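Local coordinates for protein sphingomyelinase-c (Listeria ivanovii, PDB 1ZWX) that belongs to the DNase I-like endonuclease/exonuclease/phosphatase family and is the bacterial sphingomyelinase known as SmcL, at residues T150-D155 / A166-Q171. Residues are numbered along the deposited sequence; the frame is centred on the assembly and turned at random.
Sequences THTQAD and AIRAEQ. Unlike the reference sequence in segment 150-155: Gln153 (reference Pro).
Asp155 OD1 takes two hydrogen bonds from the guanidinium end of Arg168, one at 2.9 Å from NH2 and a longer one from NH1, and it also accepts from Ser164 OG near the start of the same helix. The contact belongs to a beta-alpha-beta unit of the DNase I-like fold: the chain leaves strand 143-151, runs through a loop and returns as helix 161-182 before strand 189-193. Both Arg168 nitrogens come to OD1 from one face of the carboxylate, NH2 on the syn side but tilted from the plane, NH1 from above it, and the two charged planes lie 46° apart. Arginine suits this place because one flat group can serve several acceptors at once. NH1 also donates to Gln153 O at 2.9 Å, lying above that carbonyl plane, while Gln153 O and Asp155 OD1 both lie close to the guanidinium plane. Arg168 NE bonds to Glu204 OE1 in a second salt bridge, which with the other bonds should fix the rotation of the group. The bend at chi3 (-74°) brings the guanidinium to Asp155, while Arg168 CG and CD pass close to Gln153 O.

About one helical turn further on, Gln171 OE1 receives Gln153 N on a lone pair, 2.9 Å away and almost straight at 177°. A long, neutral amide fits here: its oxygen satisfies a loop N-H and its NE2 donates to Arg121 O and to a water.

Gln153, where the reference sequence has proline, sets CG anti to its backbone N and lays CB and CG over Ile167 CG2, whose branched side chain offers an apolar surface to these methylenes, with CB 3.7 Å from CG2. Its amide splits its roles: OE1 accepts from Gly123 N and from the water held by Gln171, whereas NE2 turns back to Ala154 O at 3.0 Å.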
loop_
_atom_site.group_PDB
_atom_site.type_symbol
_atom_site.label_atom_id
_atom_site.label_comp_id
_atom_site.label_asym_id
_atom_site.label_seq_id
_atom_site.Cartn_x
_atom_site.Cartn_y
_atom_site.Cartn_z
ATOM N N THR A 150 2.067 -4.019 -2.036
ATOM C CA THR A 150 1.225 -5.136 -1.512
ATOM C C THR A 150 0.291 -4.638 -0.445
ATOM O O THR A 150 0.465 -3.537 0.110
ATOM C CB THR A 150 2.104 -6.356 -0.962
ATOM O OG1 THR A 150 1.268 -7.519 -0.818
ATOM C CG2 THR A 150 2.750 -6.035 0.359
ATOM N N HIS A 151 -0.696 -5.474 -0.132
ATOM C CA HIS A 151 -1.629 -5.205 0.950
ATOM C C HIS A 151 -2.041 -6.606 1.411
ATOM O O HIS A 151 -2.701 -7.344 0.685
ATOM C CB HIS A 151 -2.850 -4.395 0.453
ATOM C CG HIS A 151 -3.911 -4.172 1.508
ATOM N ND1 HIS A 151 -5.204 -3.790 1.197
ATOM C CD2 HIS A 151 -3.868 -4.287 2.854
ATOM C CE1 HIS A 151 -5.902 -3.655 2.317
ATOM N NE2 HIS A 151 -5.116 -3.950 3.337
ATOM N N THR A 152 -1.595 -6.966 2.613
ATOM C CA THR A 152 -1.756 -8.343 3.122
ATOM C C THR A 152 -3.041 -8.487 3.986
ATOM O O THR A 152 -3.722 -7.519 4.291
ATOM C CB THR A 152 -0.520 -8.783 3.965
ATOM O OG1 THR A 152 -0.323 -7.831 4.998
ATOM C CG2 THR A 152 0.757 -8.841 3.096
ATOM N N GLN A 153 -3.343 -9.735 4.320
ATOM C CA GLN A 153 -4.455 -10.117 5.200
ATOM C C GLN A 153 -4.586 -9.256 6.451
ATOM O O GLN A 153 -3.614 -9.078 7.194
ATOM C CB GLN A 153 -4.231 -11.596 5.607
ATOM C CG GLN A 153 -5.296 -12.110 6.623
ATOM C CD GLN A 153 -6.657 -12.362 5.966
ATOM O OE1 GLN A 153 -6.746 -12.940 4.875
ATOM N NE2 GLN A 153 -7.720 -11.944 6.643
ATOM N N ALA A 154 -5.819 -8.787 6.735
ATOM C CA ALA A 154 -6.100 -8.024 7.945
ATOM C C ALA A 154 -6.513 -8.968 9.091
ATOM O O ALA A 154 -6.939 -10.096 8.844
ATOM C CB ALA A 154 -7.236 -7.026 7.690
ATOM N N ASP A 155 -6.388 -8.481 10.326
ATOM C CA ASP A 155 -7.139 -9.080 11.460
ATOM C C ASP A 155 -8.646 -8.908 11.139
ATOM O O ASP A 155 -9.042 -7.844 10.608
ATOM C CB ASP A 155 -6.732 -8.415 12.793
ATOM C CG ASP A 155 -5.360 -8.892 13.292
ATOM O OD1 ASP A 155 -4.729 -9.748 12.643
ATOM O OD2 ASP A 155 -4.919 -8.446 14.365
ATOM N N ALA A 166 -0.821 -16.469 10.680
ATOM C CA ALA A 166 -0.364 -17.530 9.793
ATOM C C ALA A 166 -0.580 -17.172 8.324
ATOM O O ALA A 166 0.291 -17.416 7.482
ATOM C CB ALA A 166 -1.085 -18.847 10.099
ATOM N N ILE A 167 -1.766 -16.640 8.004
ATOM C CA ILE A 167 -2.047 -16.251 6.620
ATOM C C ILE A 167 -1.022 -15.178 6.159
ATOM O O ILE A 167 -0.430 -15.332 5.098
ATOM C CB ILE A 167 -3.516 -15.718 6.445
ATOM C CG1 ILE A 167 -4.530 -16.852 6.685
ATOM C CG2 ILE A 167 -3.734 -15.181 5.020
ATOM C CD1 ILE A 167 -5.945 -16.303 7.007
ATOM N N ARG A 168 -0.804 -14.146 6.963
ATOM C CA ARG A 168 0.165 -13.074 6.611
ATOM C C ARG A 168 1.572 -13.633 6.443
ATOM O O ARG A 168 2.306 -13.222 5.565
ATOM C CB ARG A 168 0.218 -11.995 7.653
ATOM C CG ARG A 168 -0.947 -11.028 7.593
ATOM C CD ARG A 168 -0.707 -9.859 8.473
ATOM N NE ARG A 168 -0.849 -10.136 9.911
ATOM C CZ ARG A 168 -1.984 -10.053 10.597
ATOM N NH1 ARG A 168 -3.127 -9.663 10.000
ATOM N NH2 ARG A 168 -1.958 -10.337 11.906
ATOM N N ALA A 169 1.931 -14.612 7.278
ATOM C CA ALA A 169 3.232 -15.249 7.184
ATOM C C ALA A 169 3.360 -16.019 5.874
ATOM O O ALA A 169 4.438 -15.972 5.243
ATOM C CB ALA A 169 3.496 -16.149 8.443
ATOM N N GLU A 170 2.273 -16.658 5.416
ATOM C CA GLU A 170 2.293 -17.398 4.162
ATOM C C GLU A 170 2.382 -16.395 3.011
ATOM O O GLU A 170 3.111 -16.613 2.024
ATOM C CB GLU A 170 1.052 -18.284 4.013
ATOM C CG GLU A 170 1.085 -19.287 2.881
ATOM C CD GLU A 170 0.753 -18.665 1.492
ATOM O OE1 GLU A 170 1.132 -19.256 0.469
ATOM O OE2 GLU A 170 0.122 -17.598 1.431
ATOM N N GLN A 171 1.659 -15.288 3.148
ATOM C CA GLN A 171 1.674 -14.246 2.090
ATOM C C GLN A 171 3.047 -13.583 1.996
ATOM O O GLN A 171 3.519 -13.310 0.902
ATOM C CB GLN A 171 0.577 -13.208 2.378
ATOM C CG GLN A 171 -0.820 -13.833 2.131
ATOM C CD GLN A 171 -1.947 -12.889 2.501
ATOM O OE1 GLN A 171 -1.719 -11.881 3.147
ATOM N NE2 GLN A 171 -3.175 -13.225 2.070
HETATM O O HOH W 1 -5.751 -11.736 2.311
#